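Local coordinates for autophagy-related protein 9 (PDB 7D0I), which scrambles phospholipids between the leaflets of autophagic membranes as a homotrimer with a central pore, supplying membrane to the growing autophagosome, at residues A[188-193]-A[280-285]; A[381-386]-A[409-414]; A[487-492]-A[591-596]. The protein carries 1 engineered substitution. All blocks are in the same frame, centred on the assembly; numbering follows the deposited sequence.

Contact 1: residues A[188-193]-A[280-285]; sequences QQVYTY and WQMREF
Met282 and Tyr193 carry most of this helix-to-helix contact, with Val190, Gln189, Arg283 and Phe285 around them. The apolar part is centred on the Met282 chain, bent at both chi2 and chi3 so that its thioether turns along helix 188-193. SD lies 3.6 Å from Val190 CG2, and the methyl CE reaches CB of Gln189 at 3.9 Å. Further back on the same chain, Met282 CG packs against Tyr193 CB at 3.6 Å, the two side chains sliding past each other in opposite directions. Val190 CG2 also meets CE1 of Phe285 at 4.1 Å, an approach oblique to that ring.

The aromatic part belongs to Tyr193. With CG anti to the backbone N (chi1 -173°), its ring runs out past Met282 to the next residue, where one face lies over the backbone N of Arg283 and OH comes 3.2 Å from Arg283 CB. The guanidinium leads away from Tyr193; its NH1 makes a salt bridge with Glu284 OE2, within the same helix.

The segment axes approach to 10.4 Å and cross at -83°, a near-perpendicular crossing spaced by the Met282 and Tyr193 side chains. It joins helix 183-195 to the probably cytoplasmic extension of helix 253-289, whose earlier part spans the membrane. The Tyr286 hydroxyl hydrogen-bonds the carbonyl oxygen of Val190, helix 198-223 flanks Tyr193 through Ile202, and helix 302-312 packs on Phe285.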
loop_
_atom_site.group_PDB
_atom_site.type_symbol
_atom_site.label_atom_id
_atom_site.label_comp_id
_atom_site.label_asym_id
_atom_site.label_seq_id
_atom_site.Cartn_x
_atom_site.Cartn_y
_atom_site.Cartn_z
ATOM N N GLN A 188 -35.303 4.559 -20.645
ATOM C CA GLN A 188 -34.583 5.006 -21.830
ATOM C C GLN A 188 -34.870 6.469 -22.124
ATOM O O GLN A 188 -33.983 7.200 -22.569
ATOM C CB GLN A 188 -34.946 4.148 -23.035
ATOM C CG GLN A 188 -34.514 2.711 -22.925
ATOM C CD GLN A 188 -34.794 1.937 -24.183
ATOM O OE1 GLN A 188 -34.917 2.511 -25.260
ATOM N NE2 GLN A 188 -34.902 0.622 -24.059
ATOM N N GLN A 189 -36.099 6.918 -21.879
ATOM C CA GLN A 189 -36.415 8.320 -22.117
ATOM C C GLN A 189 -35.777 9.217 -21.070
ATOM O O GLN A 189 -35.313 10.313 -21.388
ATOM C CB GLN A 189 -37.924 8.523 -22.148
ATOM C CG GLN A 189 -38.575 8.001 -23.396
ATOM C CD GLN A 189 -40.068 8.151 -23.352
ATOM O OE1 GLN A 189 -40.603 8.854 -22.499
ATOM N NE2 GLN A 189 -40.758 7.490 -24.270
ATOM N N VAL A 190 -35.754 8.775 -19.817
ATOM C CA VAL A 190 -35.000 9.493 -18.795
ATOM C C VAL A 190 -33.550 9.651 -19.225
ATOM O O VAL A 190 -32.972 10.739 -19.130
ATOM C CB VAL A 190 -35.112 8.767 -17.443
ATOM C CG1 VAL A 190 -34.068 9.271 -16.491
ATOM C CG2 VAL A 190 -36.475 8.968 -16.854
ATOM N N TYR A 191 -32.955 8.578 -19.743
ATOM C CA TYR A 191 -31.549 8.633 -20.116
ATOM C C TYR A 191 -31.320 9.535 -21.318
ATOM O O TYR A 191 -30.347 10.291 -21.347
ATOM C CB TYR A 191 -31.015 7.240 -20.396
ATOM C CG TYR A 191 -29.569 7.253 -20.783
ATOM C CD1 TYR A 191 -28.592 7.493 -19.849
ATOM C CD2 TYR A 191 -29.183 7.046 -22.088
ATOM C CE1 TYR A 191 -27.280 7.522 -20.196
ATOM C CE2 TYR A 191 -27.870 7.074 -22.442
ATOM C CZ TYR A 191 -26.927 7.314 -21.490
ATOM O OH TYR A 191 -25.610 7.344 -21.835
ATOM N N THR A 192 -32.186 9.473 -22.326
ATOM C CA THR A 192 -31.976 10.329 -23.485
ATOM C C THR A 192 -32.340 11.774 -23.208
ATOM O O THR A 192 -31.888 12.661 -23.935
ATOM C CB THR A 192 -32.765 9.832 -24.683
ATOM O OG1 THR A 192 -34.163 9.933 -24.409
ATOM C CG2 THR A 192 -32.413 8.405 -24.977
ATOM N N TYR A 193 -33.144 12.043 -22.187
ATOM C CA TYR A 193 -33.315 13.419 -21.754
ATOM C C TYR A 193 -32.101 13.899 -20.986
ATOM O O TYR A 193 -31.766 15.082 -21.042
ATOM C CB TYR A 193 -34.567 13.556 -20.895
ATOM C CG TYR A 193 -34.901 14.979 -20.545
ATOM C CD1 TYR A 193 -35.674 15.753 -21.389
ATOM C CD2 TYR A 193 -34.443 15.550 -19.376
ATOM C CE1 TYR A 193 -35.975 17.051 -21.079
ATOM C CE2 TYR A 193 -34.738 16.844 -19.059
ATOM C CZ TYR A 193 -35.505 17.592 -19.913
ATOM O OH TYR A 193 -35.805 18.891 -19.597
ATOM N N TRP A 280 -41.798 17.463 -22.871
ATOM C CA TRP A 280 -42.302 18.282 -21.773
ATOM C C TRP A 280 -42.646 17.431 -20.560
ATOM O O TRP A 280 -42.370 17.822 -19.418
ATOM C CB TRP A 280 -43.518 19.090 -22.211
ATOM C CG TRP A 280 -43.883 20.101 -21.182
ATOM C CD1 TRP A 280 -44.743 19.938 -20.137
ATOM C CD2 TRP A 280 -43.367 21.428 -21.075
ATOM N NE1 TRP A 280 -44.805 21.088 -19.394
ATOM C CE2 TRP A 280 -43.969 22.019 -19.950
ATOM C CE3 TRP A 280 -42.461 22.179 -21.827
ATOM C CZ2 TRP A 280 -43.695 23.323 -19.560
ATOM C CZ3 TRP A 280 -42.190 23.469 -21.440
ATOM C CH2 TRP A 280 -42.805 24.029 -20.316
ATOM N N GLN A 281 -43.271 16.277 -20.786
ATOM C CA GLN A 281 -43.557 15.369 -19.680
ATOM C C GLN A 281 -42.278 14.989 -18.947
ATOM O O GLN A 281 -42.234 14.983 -17.710
ATOM C CB GLN A 281 -44.263 14.116 -20.190
ATOM C CG GLN A 281 -45.598 14.374 -20.850
ATOM C CD GLN A 281 -46.692 14.671 -19.851
ATOM O OE1 GLN A 281 -46.528 14.454 -18.652
ATOM N NE2 GLN A 281 -47.820 15.168 -20.342
ATOM N N MET A 282 -41.218 14.687 -19.699
ATOM C CA MET A 282 -39.968 14.286 -19.059
ATOM C C MET A 282 -39.298 15.453 -18.348
ATOM O O MET A 282 -38.690 15.263 -17.292
ATOM C CB MET A 282 -39.029 13.663 -20.084
ATOM C CG MET A 282 -37.792 13.045 -19.478
ATOM S SD MET A 282 -38.165 11.847 -18.199
ATOM C CE MET A 282 -39.121 10.668 -19.137
ATOM N N ARG A 283 -39.405 16.661 -18.895
ATOM C CA ARG A 283 -38.862 17.828 -18.207
ATOM C C ARG A 283 -39.575 18.058 -16.885
ATOM O O ARG A 283 -38.941 18.393 -15.875
ATOM C CB ARG A 283 -38.977 19.062 -19.092
ATOM C CG ARG A 283 -38.627 20.349 -18.383
ATOM C CD ARG A 283 -38.824 21.544 -19.287
ATOM N NE ARG A 283 -38.639 22.797 -18.568
ATOM C CZ ARG A 283 -39.593 23.396 -17.867
ATOM N NH1 ARG A 283 -40.799 22.852 -17.791
ATOM N NH2 ARG A 283 -39.344 24.534 -17.239
ATOM N N GLU A 284 -40.897 17.885 -16.870
ATOM C CA GLU A 284 -41.629 17.991 -15.613
ATOM C C GLU A 284 -41.180 16.921 -14.630
ATOM O O GLU A 284 -40.965 17.208 -13.448
ATOM C CB GLU A 284 -43.133 17.897 -15.861
ATOM C CG GLU A 284 -43.719 19.116 -16.546
ATOM C CD GLU A 284 -43.537 20.382 -15.736
ATOM O OE1 GLU A 284 -43.525 20.302 -14.490
ATOM O OE2 GLU A 284 -43.406 21.463 -16.345
ATOM N N PHE A 285 -41.027 15.681 -15.098
ATOM C CA PHE A 285 -40.547 14.629 -14.207
ATOM C C PHE A 285 -39.162 14.942 -13.662
ATOM O O PHE A 285 -38.840 14.564 -12.532
ATOM C CB PHE A 285 -40.532 13.284 -14.927
ATOM C CG PHE A 285 -39.952 12.172 -14.109
ATOM C CD1 PHE A 285 -38.630 11.805 -14.251
ATOM C CD2 PHE A 285 -40.727 11.494 -13.194
ATOM C CE1 PHE A 285 -38.094 10.787 -13.495
ATOM C CE2 PHE A 285 -40.196 10.474 -12.439
ATOM C CZ PHE A 285 -38.879 10.121 -12.591
#

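Contact 2: residues A[381-386]-A[409-414]; sequences WCIFNF and EELRRR
The guanidinium of Arg414 lies flat on the Trp381 indole, with CB of Phe386 over its other face. The six-membered ring of Trp381 takes a cation-pi contact: Arg414 CZ stands over the face, 4.6 Å from the ring centroid, with the planes 27° apart. NH1 sits over that indole face. On the opposite side, CB of Phe386 lies 3.4 Å from Arg414 NE; the phenyl plane beyond is turned only 15° from the guanidinium.

Two main-chain carbonyls fix the rotation of the charged group between the indole and that CB. NH1 donates to Trp381 O at 3.1 Å, a nearly straight bond with the acceptor close to the guanidinium plane. NE donates to Cys382 O at 2.8 Å; it meets a lone pair of Cys382 O, in the carbonyl plane, but the bond is more bent and the oxygen is tilted out of the guanidinium plane. The bend of Arg414 at chi3 (66°) turns NE and NH1 toward these successive carbonyls, and the side chain enters as a knob among Trp381, Cys382, Asn385 and Phe386.

Glu410 sets its backbone O over the same face of the Phe386 ring that Arg414 CD approaches obliquely, and OE1 lies 3.9 Å from Phe386 CE1. Leu411 CD1 approaches Phe386 CD2 obliquely at 3.8 Å and also touches Cys382 O, while Ile632 of helix 629-638 packs on Leu411.

Arg414 thus reaches from helix 412-425 to consecutive carbonyl oxygens, beside a pocket occupied by lauryl maltose neopentyl glycol, which the Trp381 side chain approaches. Its charge is met by two carbonyl dipoles and an indole face rather than by a carboxylate of these segments; this probably stabilises the charge, and the two bonds fix how the group is turned.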
loop_
_atom_site.group_PDB
_atom_site.type_symbol
_atom_site.label_atom_id
_atom_site.label_comp_id
_atom_site.label_asym_id
_atom_site.label_seq_id
_atom_site.Cartn_x
_atom_site.Cartn_y
_atom_site.Cartn_z
ATOM N N TRP A 381 -34.400 -2.333 -37.084
ATOM C CA TRP A 381 -35.779 -2.442 -37.537
ATOM C C TRP A 381 -36.165 -3.870 -37.898
ATOM O O TRP A 381 -37.263 -4.316 -37.557
ATOM C CB TRP A 381 -36.041 -1.536 -38.738
ATOM C CG TRP A 381 -37.478 -1.580 -39.155
ATOM C CD1 TRP A 381 -38.488 -0.794 -38.688
ATOM C CD2 TRP A 381 -38.075 -2.473 -40.105
ATOM N NE1 TRP A 381 -39.672 -1.133 -39.294
ATOM C CE2 TRP A 381 -39.444 -2.165 -40.167
ATOM C CE3 TRP A 381 -37.584 -3.504 -40.910
ATOM C CZ2 TRP A 381 -40.327 -2.845 -41.001
ATOM C CZ3 TRP A 381 -38.461 -4.176 -41.738
ATOM C CH2 TRP A 381 -39.814 -3.847 -41.776
ATOM N N CYS A 382 -35.294 -4.597 -38.593
ATOM C CA CYS A 382 -35.622 -5.958 -38.991
ATOM C C CYS A 382 -35.685 -6.885 -37.790
ATOM O O CYS A 382 -36.663 -7.615 -37.609
ATOM C CB CYS A 382 -34.597 -6.471 -39.997
ATOM S SG CYS A 382 -34.457 -5.498 -41.477
ATOM N N ILE A 383 -34.651 -6.868 -36.957
ATOM C CA ILE A 383 -34.513 -7.835 -35.880
ATOM C C ILE A 383 -35.199 -7.342 -34.616
ATOM O O ILE A 383 -36.148 -7.965 -34.135
ATOM C CB ILE A 383 -33.034 -8.131 -35.602
ATOM C CG1 ILE A 383 -32.364 -8.681 -36.850
ATOM C CG2 ILE A 383 -32.905 -9.109 -34.478
ATOM C CD1 ILE A 383 -30.910 -8.971 -36.660
ATOM N N PHE A 384 -34.738 -6.222 -34.071
ATOM C CA PHE A 384 -35.167 -5.845 -32.732
ATOM C C PHE A 384 -36.605 -5.348 -32.676
ATOM O O PHE A 384 -37.175 -5.296 -31.585
ATOM C CB PHE A 384 -34.218 -4.802 -32.157
ATOM C CG PHE A 384 -32.853 -5.334 -31.877
ATOM C CD1 PHE A 384 -32.648 -6.229 -30.861
ATOM C CD2 PHE A 384 -31.778 -4.949 -32.634
ATOM C CE1 PHE A 384 -31.403 -6.727 -30.605
ATOM C CE2 PHE A 384 -30.532 -5.446 -32.379
ATOM C CZ PHE A 384 -30.345 -6.333 -31.363
ATOM N N ASN A 385 -37.206 -4.978 -33.803
ATOM C CA ASN A 385 -38.643 -4.736 -33.809
ATOM C C ASN A 385 -39.436 -6.025 -33.900
ATOM O O ASN A 385 -40.607 -6.048 -33.511
ATOM C CB ASN A 385 -39.046 -3.838 -34.974
ATOM C CG ASN A 385 -38.807 -2.386 -34.696
ATOM O OD1 ASN A 385 -38.868 -1.946 -33.552
ATOM N ND2 ASN A 385 -38.533 -1.623 -35.737
ATOM N N PHE A 386 -38.825 -7.084 -34.409
ATOM C CA PHE A 386 -39.482 -8.369 -34.579
ATOM C C PHE A 386 -39.280 -9.275 -33.385
ATOM O O PHE A 386 -40.132 -10.116 -33.100
ATOM C CB PHE A 386 -38.943 -9.040 -35.840
ATOM C CG PHE A 386 -39.416 -10.443 -36.043
ATOM C CD1 PHE A 386 -40.747 -10.710 -36.272
ATOM C CD2 PHE A 386 -38.520 -11.485 -36.048
ATOM C CE1 PHE A 386 -41.175 -11.993 -36.476
ATOM C CE2 PHE A 386 -38.943 -12.766 -36.253
ATOM C CZ PHE A 386 -40.271 -13.021 -36.468
ATOM N N GLU A 409 -38.004 -17.975 -40.556
ATOM C CA GLU A 409 -38.453 -17.723 -41.913
ATOM C C GLU A 409 -39.346 -16.505 -42.024
ATOM O O GLU A 409 -39.503 -15.976 -43.128
ATOM C CB GLU A 409 -39.198 -18.944 -42.471
ATOM C CG GLU A 409 -39.243 -18.997 -43.987
ATOM C CD GLU A 409 -39.813 -20.301 -44.508
ATOM O OE1 GLU A 409 -40.208 -21.150 -43.683
ATOM O OE2 GLU A 409 -39.862 -20.477 -45.745
ATOM N N GLU A 410 -39.940 -16.046 -40.927
ATOM C CA GLU A 410 -40.551 -14.729 -40.894
ATOM C C GLU A 410 -39.521 -13.631 -40.698
ATOM O O GLU A 410 -39.887 -12.455 -40.733
ATOM C CB GLU A 410 -41.596 -14.651 -39.781
ATOM C CG GLU A 410 -42.748 -15.623 -39.946
ATOM C CD GLU A 410 -43.795 -15.475 -38.864
ATOM O OE1 GLU A 410 -43.582 -14.679 -37.927
ATOM O OE2 GLU A 410 -44.836 -16.157 -38.954
ATOM N N LEU A 411 -38.258 -13.987 -40.484
ATOM C CA LEU A 411 -37.192 -13.008 -40.371
ATOM C C LEU A 411 -36.508 -12.745 -41.699
ATOM O O LEU A 411 -36.006 -11.639 -41.918
ATOM C CB LEU A 411 -36.161 -13.463 -39.338
ATOM C CG LEU A 411 -35.079 -12.463 -38.937
ATOM C CD1 LEU A 411 -35.705 -11.156 -38.553
ATOM C CD2 LEU A 411 -34.258 -13.001 -37.790
ATOM N N ARG A 412 -36.473 -13.726 -42.600
ATOM C CA ARG A 412 -35.978 -13.455 -43.942
ATOM C C ARG A 412 -36.960 -12.598 -44.722
ATOM O O ARG A 412 -36.554 -11.746 -45.519
ATOM C CB ARG A 412 -35.703 -14.763 -44.678
ATOM C CG ARG A 412 -34.839 -15.722 -43.897
ATOM C CD ARG A 412 -34.347 -16.870 -44.757
ATOM N NE ARG A 412 -33.600 -17.840 -43.963
ATOM C CZ ARG A 412 -32.848 -18.809 -44.471
ATOM N NH1 ARG A 412 -32.732 -18.942 -45.785
ATOM N NH2 ARG A 412 -32.205 -19.643 -43.666
ATOM N N ARG A 413 -38.256 -12.794 -44.496
ATOM C CA ARG A 413 -39.257 -11.956 -45.135
ATOM C C ARG A 413 -39.306 -10.551 -44.553
ATOM O O ARG A 413 -40.150 -9.757 -44.978
ATOM C CB ARG A 413 -40.632 -12.611 -45.034
ATOM C CG ARG A 413 -40.668 -14.035 -45.556
ATOM C CD ARG A 413 -42.093 -14.542 -45.747
ATOM N NE ARG A 413 -42.918 -14.382 -44.553
ATOM C CZ ARG A 413 -43.874 -13.467 -44.423
ATOM N NH1 ARG A 413 -44.127 -12.627 -45.417
ATOM N NH2 ARG A 413 -44.579 -13.393 -43.303
ATOM N N ARG A 414 -38.447 -10.236 -43.585
ATOM C CA ARG A 414 -38.206 -8.868 -43.148
ATOM C C ARG A 414 -36.928 -8.298 -43.734
ATOM O O ARG A 414 -36.899 -7.133 -44.137
ATOM C CB ARG A 414 -38.127 -8.798 -41.625
ATOM C CG ARG A 414 -39.371 -9.258 -40.925
ATOM C CD ARG A 414 -39.208 -9.165 -39.432
ATOM N NE ARG A 414 -39.075 -7.789 -38.980
ATOM C CZ ARG A 414 -40.103 -7.008 -38.678
ATOM N NH1 ARG A 414 -39.902 -5.767 -38.273
ATOM N NH2 ARG A 414 -41.336 -7.471 -38.787
#

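Contact 3: residues A[487-492]-A[591-596]; sequences SHYVSQ and AVQQEF
Tyr489 reaches across to helix 591-599 and touches Val592, Gln593 and Phe596. From CB, the ring leaves with CG anti to the backbone N (chi1 166°), which sends it toward the facing helix. CD2 is the first ring atom to arrive, 3.7 Å from Phe596 CD1. CE2 stays beside Phe596 CD1 while also approaching CG of Gln593 at 3.9 Å. CZ lies next to the same glutamine's CB and CG, and the terminal OH ends 3.3 Å from Gln593 CA, with Val592 CG1 at 3.8 Å.

The two rings form an offset edge-to-face pair: their centroids are 5.3 Å apart, their planes stand at 90°, and the edge of Tyr489 is directed to the face of Phe596. Val490 CG1 meets Phe596 at the ring edge, 4.1 Å from CD1. Replacing Tyr489 by an alanine would probably leave the Phe596 face without its aromatic partner and open a gap beside Gln593.

The backbone turns from the tyrosine on, in a type I beta turn from Tyr489 to Gln492, and Ser491 OG donates a hydrogen bond to the carbonyl oxygen of His488. This buried contact thus joins the end region of helix 483-489 to the first turns of helix 591-599, while helix 565-576 packs alongside through Leu569 on Tyr489 and Val592, and Val572 on Tyr489 and Phe596.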
loop_
_atom_site.group_PDB
_atom_site.type_symbol
_atom_site.label_atom_id
_atom_site.label_comp_id
_atom_site.label_asym_id
_atom_site.label_seq_id
_atom_site.Cartn_x
_atom_site.Cartn_y
_atom_site.Cartn_z
ATOM N N SER A 487 -3.167 8.727 -31.118
ATOM C CA SER A 487 -2.329 9.563 -31.963
ATOM C C SER A 487 -0.869 9.408 -31.595
ATOM O O SER A 487 0.004 9.410 -32.468
ATOM C CB SER A 487 -2.754 11.022 -31.839
ATOM O OG SER A 487 -4.153 11.148 -32.000
ATOM N N HIS A 488 -0.579 9.272 -30.301
ATOM C CA HIS A 488 0.786 9.008 -29.877
ATOM C C HIS A 488 1.265 7.661 -30.393
ATOM O O HIS A 488 2.364 7.552 -30.941
ATOM C CB HIS A 488 0.871 9.063 -28.359
ATOM C CG HIS A 488 2.257 8.902 -27.830
ATOM N ND1 HIS A 488 3.349 9.492 -28.421
ATOM C CD2 HIS A 488 2.727 8.223 -26.757
ATOM C CE1 HIS A 488 4.436 9.182 -27.740
ATOM N NE2 HIS A 488 4.085 8.412 -26.727
ATOM N N TYR A 489 0.441 6.626 -30.242
ATOM C CA TYR A 489 0.861 5.282 -30.621
ATOM C C TYR A 489 1.183 5.190 -32.101
ATOM O O TYR A 489 2.201 4.611 -32.487
ATOM C CB TYR A 489 -0.219 4.267 -30.262
ATOM C CG TYR A 489 0.000 2.929 -30.915
ATOM C CD1 TYR A 489 1.000 2.086 -30.484
ATOM C CD2 TYR A 489 -0.785 2.513 -31.966
ATOM C CE1 TYR A 489 1.209 0.879 -31.076
ATOM C CE2 TYR A 489 -0.581 1.303 -32.564
ATOM C CZ TYR A 489 0.416 0.492 -32.114
ATOM O OH TYR A 489 0.626 -0.724 -32.711
ATOM N N VAL A 490 0.328 5.742 -32.954
ATOM C CA VAL A 490 0.512 5.523 -34.387
ATOM C C VAL A 490 1.749 6.241 -34.909
ATOM O O VAL A 490 2.117 6.085 -36.076
ATOM C CB VAL A 490 -0.727 5.950 -35.189
ATOM C CG1 VAL A 490 -1.899 5.074 -34.834
ATOM C CG2 VAL A 490 -1.039 7.394 -34.930
ATOM N N SER A 491 2.408 7.026 -34.061
ATOM C CA SER A 491 3.590 7.763 -34.475
ATOM C C SER A 491 4.890 7.109 -34.031
ATOM O O SER A 491 5.963 7.600 -34.383
ATOM C CB SER A 491 3.536 9.191 -33.936
ATOM O OG SER A 491 3.816 9.207 -32.553
ATOM N N GLN A 492 4.826 6.020 -33.278
ATOM C CA GLN A 492 6.018 5.364 -32.763
ATOM C C GLN A 492 6.675 4.448 -33.774
ATOM O O GLN A 492 7.531 3.651 -33.385
ATOM C CB GLN A 492 5.681 4.560 -31.512
ATOM C CG GLN A 492 4.997 5.348 -30.433
ATOM C CD GLN A 492 5.868 6.427 -29.871
ATOM O OE1 GLN A 492 6.615 6.200 -28.930
ATOM N NE2 GLN A 492 5.774 7.616 -30.437
ATOM N N ALA A 591 2.542 -5.484 -37.584
ATOM C CA ALA A 591 1.241 -6.025 -37.955
ATOM C C ALA A 591 0.161 -5.566 -36.987
ATOM O O ALA A 591 -0.973 -5.280 -37.397
ATOM C CB ALA A 591 1.307 -7.549 -38.004
ATOM N N VAL A 592 0.492 -5.496 -35.699
ATOM C CA VAL A 592 -0.447 -4.962 -34.723
ATOM C C VAL A 592 -0.795 -3.522 -35.056
ATOM O O VAL A 592 -1.948 -3.101 -34.924
ATOM C CB VAL A 592 0.132 -5.089 -33.306
ATOM C CG1 VAL A 592 -0.657 -4.254 -32.344
ATOM C CG2 VAL A 592 0.114 -6.523 -32.883
ATOM N N GLN A 593 0.186 -2.750 -35.516
ATOM C CA GLN A 593 -0.098 -1.370 -35.877
ATOM C C GLN A 593 -0.942 -1.292 -37.137
ATOM O O GLN A 593 -1.795 -0.412 -37.261
ATOM C CB GLN A 593 1.194 -0.590 -36.058
ATOM C CG GLN A 593 0.987 0.897 -36.140
ATOM C CD GLN A 593 1.512 1.479 -37.422
ATOM O OE1 GLN A 593 1.932 0.752 -38.317
ATOM N NE2 GLN A 593 1.489 2.799 -37.523
ATOM N N GLN A 594 -0.727 -2.204 -38.082
ATOM C CA GLN A 594 -1.577 -2.229 -39.269
ATOM C C GLN A 594 -3.024 -2.517 -38.893
ATOM O O GLN A 594 -3.949 -1.873 -39.401
ATOM C CB GLN A 594 -1.065 -3.271 -40.259
ATOM C CG GLN A 594 0.353 -3.041 -40.733
ATOM C CD GLN A 594 0.448 -1.976 -41.796
ATOM O OE1 GLN A 594 -0.291 -1.999 -42.779
ATOM N NE2 GLN A 594 1.359 -1.033 -41.609
ATOM N N GLU A 595 -3.237 -3.465 -37.982
ATOM C CA GLU A 595 -4.595 -3.754 -37.539
ATOM C C GLU A 595 -5.202 -2.561 -36.810
ATOM O O GLU A 595 -6.337 -2.153 -37.089
ATOM C CB GLU A 595 -4.608 -4.987 -36.645
ATOM C CG GLU A 595 -5.998 -5.553 -36.451
ATOM C CD GLU A 595 -6.068 -6.552 -35.328
ATOM O OE1 GLU A 595 -5.072 -6.678 -34.595
ATOM O OE2 GLU A 595 -7.118 -7.207 -35.173
ATOM N N PHE A 596 -4.455 -1.976 -35.874
ATOM C CA PHE A 596 -4.986 -0.844 -35.134
ATOM C C PHE A 596 -5.267 0.343 -36.040
ATOM O O PHE A 596 -6.157 1.140 -35.749
ATOM C CB PHE A 596 -4.032 -0.431 -34.026
ATOM C CG PHE A 596 -4.557 0.679 -33.180
ATOM C CD1 PHE A 596 -4.157 1.978 -33.395
ATOM C CD2 PHE A 596 -5.470 0.427 -32.181
ATOM C CE1 PHE A 596 -4.646 2.993 -32.622
ATOM C CE2 PHE A 596 -5.959 1.441 -31.413
ATOM C CZ PHE A 596 -5.547 2.723 -31.629
#

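All three contacts probably lie on the cytoplasmic side, and they follow one another along the chain, each closing before the next opens. Contacts 1 and 2 are the nearer pair: their centres are 30 Å apart and their nearest atoms about 10 Å, without touching. Both lie near bound lauryl maltose neopentyl glycol, the Trp381 side chain about 4 Å from a detergent molecule and that of Tyr193 about 9 Å. Contact 3 lies across the chain's centre from both, its centre 42 Å from that of contact 1 and 39 Å from that of contact 2. No other chain of the assembly touches any of the six segments.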